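Local coordinates for protein helicase of the snf2/rad54 family (Sulfolobus solfataricus, PDB 1Z5Z) that probably forms the C-terminal part of a SWI2/SNF2-type ATPase core that uses ATP hydrolysis to act on DNA, at residues A[44-47]-A[48-52]; A[69-72]-A[73-77]. All blocks are in the same frame, centred on the assembly; numbering follows the deposited sequence.

Interaction 1. Residues A[44-47]-A[48-52]; sequences MYKA and EVENL
Tyr45 and Val49 meet in a local i to i+4 contact along one face of helix 39-55. The ring carbon CE2 of Tyr45 comes within 3.6 Å of CG2 of Val49, which meets the ring obliquely. Tyr45 has its CG anti to the backbone N (chi1 -172°), which swings the ring toward the following turn, and its OH is hydrogen-bonded to Ile264 O and Leu226 N. A tyrosine suits this buried place because its flat body packs while its hydroxyl satisfies main-chain groups of another part of the fold. Beneath run the backbone bonds of the α-helix, among them Glu48 N to Met44 O at 3.1 Å and Asn51 N to Ala47 O at 2.7 Å.

On the more open flank, Lys46 and Glu50 are paired more loosely. CG of Lys46 lies 3.7 Å from OE1 of Glu50, yet its NZ stays 4.9 Å from that same OE1, so the opposite charges probably attract without forming a salt bridge. Along another flank, Met44, Glu48 and Leu52 touch helix 61-78, and Leu52 also reaches helix 257-264.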
# COMPACT_ATOMS: atom_id res chain seq x y z
N MET A 44 8.66 -1.81 -14.78
CA MET A 44 9.23 -2.69 -13.74
C MET A 44 8.22 -3.79 -13.41
O MET A 44 8.57 -4.97 -13.28
CB MET A 44 9.56 -1.89 -12.49
CG MET A 44 10.75 -0.98 -12.63
SD MET A 44 10.78 0.23 -11.32
CE MET A 44 11.42 -0.73 -9.95
N TYR A 45 6.96 -3.40 -13.29
CA TYR A 45 5.90 -4.36 -12.97
C TYR A 45 5.88 -5.47 -14.01
O TYR A 45 5.83 -6.66 -13.69
CB TYR A 45 4.53 -3.65 -12.97
CG TYR A 45 3.40 -4.53 -12.44
CD1 TYR A 45 2.90 -4.35 -11.14
CD2 TYR A 45 2.82 -5.53 -13.23
CE1 TYR A 45 1.85 -5.15 -10.64
CE2 TYR A 45 1.76 -6.33 -12.73
CZ TYR A 45 1.29 -6.12 -11.42
OH TYR A 45 0.25 -6.86 -10.91
N LYS A 46 5.92 -5.08 -15.28
CA LYS A 46 5.88 -6.06 -16.36
C LYS A 46 7.09 -7.01 -16.37
O LYS A 46 6.94 -8.22 -16.53
CB LYS A 46 5.76 -5.35 -17.72
CG LYS A 46 5.41 -6.32 -18.87
CD LYS A 46 5.05 -5.56 -20.14
CE LYS A 46 4.83 -6.51 -21.32
NZ LYS A 46 4.89 -5.71 -22.60
N ALA A 47 8.27 -6.47 -16.17
CA ALA A 47 9.45 -7.30 -16.17
C ALA A 47 9.36 -8.39 -15.13
O ALA A 47 9.60 -9.57 -15.42
CB ALA A 47 10.68 -6.45 -15.93
N GLU A 48 9.01 -8.02 -13.90
CA GLU A 48 8.91 -8.96 -12.79
C GLU A 48 7.84 -10.02 -13.06
O GLU A 48 7.97 -11.19 -12.67
CB GLU A 48 8.61 -8.19 -11.50
CG GLU A 48 8.47 -9.03 -10.24
CD GLU A 48 9.65 -10.01 -10.01
OE1 GLU A 48 10.80 -9.64 -10.32
OE2 GLU A 48 9.42 -11.14 -9.52
N VAL A 49 6.75 -9.62 -13.72
CA VAL A 49 5.71 -10.60 -14.01
C VAL A 49 6.23 -11.59 -15.05
O VAL A 49 5.92 -12.78 -15.00
CB VAL A 49 4.39 -9.92 -14.51
CG1 VAL A 49 3.52 -10.95 -15.25
CG2 VAL A 49 3.62 -9.30 -13.30
N GLU A 50 7.04 -11.08 -15.99
CA GLU A 50 7.61 -11.94 -17.03
C GLU A 50 8.68 -12.84 -16.41
O GLU A 50 8.75 -14.03 -16.72
CB GLU A 50 8.17 -11.08 -18.18
CG GLU A 50 7.02 -10.63 -19.08
CD GLU A 50 7.45 -9.90 -20.32
OE1 GLU A 50 7.86 -8.72 -20.21
OE2 GLU A 50 7.38 -10.50 -21.42
N ASN A 51 9.47 -12.30 -15.49
CA ASN A 51 10.46 -13.12 -14.82
C ASN A 51 9.74 -14.27 -14.06
O ASN A 51 10.12 -15.43 -14.18
CB ASN A 51 11.33 -12.27 -13.89
CG ASN A 51 12.33 -11.38 -14.67
OD1 ASN A 51 12.69 -11.69 -15.81
ND2 ASN A 51 12.78 -10.29 -14.05
N LEU A 52 8.67 -13.97 -13.32
CA LEU A 52 8.01 -15.06 -12.62
C LEU A 52 7.54 -16.16 -13.58
O LEU A 52 7.81 -17.33 -13.34
CB LEU A 52 6.80 -14.57 -11.82
CG LEU A 52 6.11 -15.73 -11.09
CD1 LEU A 52 7.14 -16.34 -10.12
CD2 LEU A 52 4.88 -15.28 -10.33

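Interaction 2. Residues A[69-72]-A[73-77]; sequences LSTL and LKLKQ
Thr71 sets its methyl CG2 anti to the backbone N with OG1 beside that N (chi1 -63°), while Leu75 turns CG anti to its own carbonyl carbon (chi1 -60°), which brings the two side chains alongside, running in one direction. CG2 of Thr71 touches CD1 of Leu75 at 3.8 Å, and CG of Leu75 rests 3.3 Å from O of Thr71. That carbonyl also receives Leu75 N at 3.0 Å in a nearly straight bond (172° at the hydrogen), so the leucine packs over the turn to which its amide is tied. Threonine suits this buried spot by dividing its roles: the methyl packs while OG1 hydrogen-bonds to OE2 of Glu48. Replacing Leu75 with an alanine would probably leave the methyl of Thr71 without its apolar mate and open a gap toward Tyr45 and Val49 of helix 39-55.

Lys76, one turn after Leu72, lays its aliphatic stem over that residue's carbonyl, with CG 3.2 Å from O of Leu72, while Lys76 N bonds to that same oxygen at 3.0 Å. A lysine fits here because its long, extended chain carries NZ onward to a salt bridge with Asp249. The amide of Gln77 gives a weak bond from NE2 back to O of Leu73, at 3.4 Å. The pattern is that of an α-helix packed on more than one side, with Leu75 and the methyl of Thr71 against helix 39-55, Leu72 on Ile252 of helix 250-253 and Gln77 on helix 83-86.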
# COMPACT_ATOMS: atom_id res chain seq x y z
N LEU A 69 5.77 -15.97 -3.75
CA LEU A 69 5.89 -15.01 -2.64
C LEU A 69 6.85 -13.87 -2.93
O LEU A 69 6.54 -12.70 -2.70
CB LEU A 69 6.28 -15.72 -1.33
CG LEU A 69 5.02 -16.32 -0.69
CD1 LEU A 69 5.32 -16.91 0.70
CD2 LEU A 69 3.98 -15.22 -0.55
N SER A 70 8.03 -14.19 -3.44
CA SER A 70 8.99 -13.16 -3.78
C SER A 70 8.45 -12.23 -4.88
O SER A 70 8.63 -11.01 -4.81
CB SER A 70 10.30 -13.77 -4.27
OG SER A 70 10.92 -14.43 -3.18
N THR A 71 7.80 -12.79 -5.90
CA THR A 71 7.29 -11.92 -6.93
C THR A 71 6.22 -11.00 -6.32
O THR A 71 6.26 -9.80 -6.53
CB THR A 71 6.71 -12.71 -8.13
OG1 THR A 71 7.76 -13.45 -8.75
CG2 THR A 71 6.15 -11.74 -9.21
N LEU A 72 5.28 -11.54 -5.57
CA LEU A 72 4.22 -10.74 -4.96
C LEU A 72 4.80 -9.56 -4.18
O LEU A 72 4.34 -8.41 -4.27
CB LEU A 72 3.39 -11.61 -4.03
CG LEU A 72 2.09 -12.13 -4.63
CD1 LEU A 72 2.21 -12.29 -6.15
CD2 LEU A 72 1.69 -13.40 -3.94
N LEU A 73 5.87 -9.83 -3.45
CA LEU A 73 6.52 -8.80 -2.66
C LEU A 73 7.05 -7.69 -3.56
O LEU A 73 6.82 -6.50 -3.30
CB LEU A 73 7.67 -9.40 -1.85
CG LEU A 73 8.50 -8.42 -1.02
CD1 LEU A 73 7.60 -7.69 -0.03
CD2 LEU A 73 9.63 -9.18 -0.27
N LYS A 74 7.80 -8.05 -4.59
CA LYS A 74 8.34 -7.03 -5.46
C LYS A 74 7.26 -6.19 -6.16
O LYS A 74 7.40 -4.98 -6.30
CB LYS A 74 9.28 -7.62 -6.50
CG LYS A 74 10.70 -7.91 -5.99
CD LYS A 74 11.51 -8.40 -7.20
CE LYS A 74 12.98 -8.61 -6.91
NZ LYS A 74 13.58 -9.32 -8.07
N LEU A 75 6.20 -6.85 -6.63
CA LEU A 75 5.12 -6.14 -7.29
C LEU A 75 4.43 -5.15 -6.31
O LEU A 75 4.09 -4.03 -6.70
CB LEU A 75 4.08 -7.12 -7.82
CG LEU A 75 4.57 -8.15 -8.86
CD1 LEU A 75 3.43 -9.13 -9.12
CD2 LEU A 75 5.01 -7.47 -10.16
N LYS A 76 4.23 -5.55 -5.06
CA LYS A 76 3.60 -4.67 -4.10
C LYS A 76 4.48 -3.49 -3.87
O LYS A 76 3.99 -2.37 -3.69
CB LYS A 76 3.35 -5.38 -2.78
CG LYS A 76 2.24 -6.43 -2.79
CD LYS A 76 2.21 -7.06 -1.39
CE LYS A 76 1.17 -8.15 -1.22
NZ LYS A 76 1.37 -8.80 0.15
N GLN A 77 5.80 -3.70 -3.90
CA GLN A 77 6.68 -2.57 -3.68
C GLN A 77 6.73 -1.64 -4.90
O GLN A 77 6.77 -0.43 -4.74
CB GLN A 77 8.09 -3.05 -3.34
CG GLN A 77 8.16 -3.74 -1.97
CD GLN A 77 9.56 -4.33 -1.72
OE1 GLN A 77 10.31 -3.84 -0.88
NE2 GLN A 77 9.91 -5.36 -2.48

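Overall arrangement
Interactions 1 and 2 lie on successive helices, 39-55 and 61-78, with centres about 10 Å apart, and they touch directly. Glu48 is the polar bridge between the helices, and besides its bond to the threonine its OE1 makes a long, weak ion pair with NZ of Lys74. Packing adds to this, Leu52 CD1 against OG1 of Thr71 and CD2 of Leu75 against the carbonyl O of Tyr45. Both contacts are partly buried, with the 69-77 one nearer the chain's centre. Their chemistry differs: 44-52 pairs an aromatic ring with a valine and leaves a loose Lys-Glu pair on its more open flank, whereas 69-77 pairs a threonine methyl with a leucine and sends a lysine to an acidic partner beyond the helix.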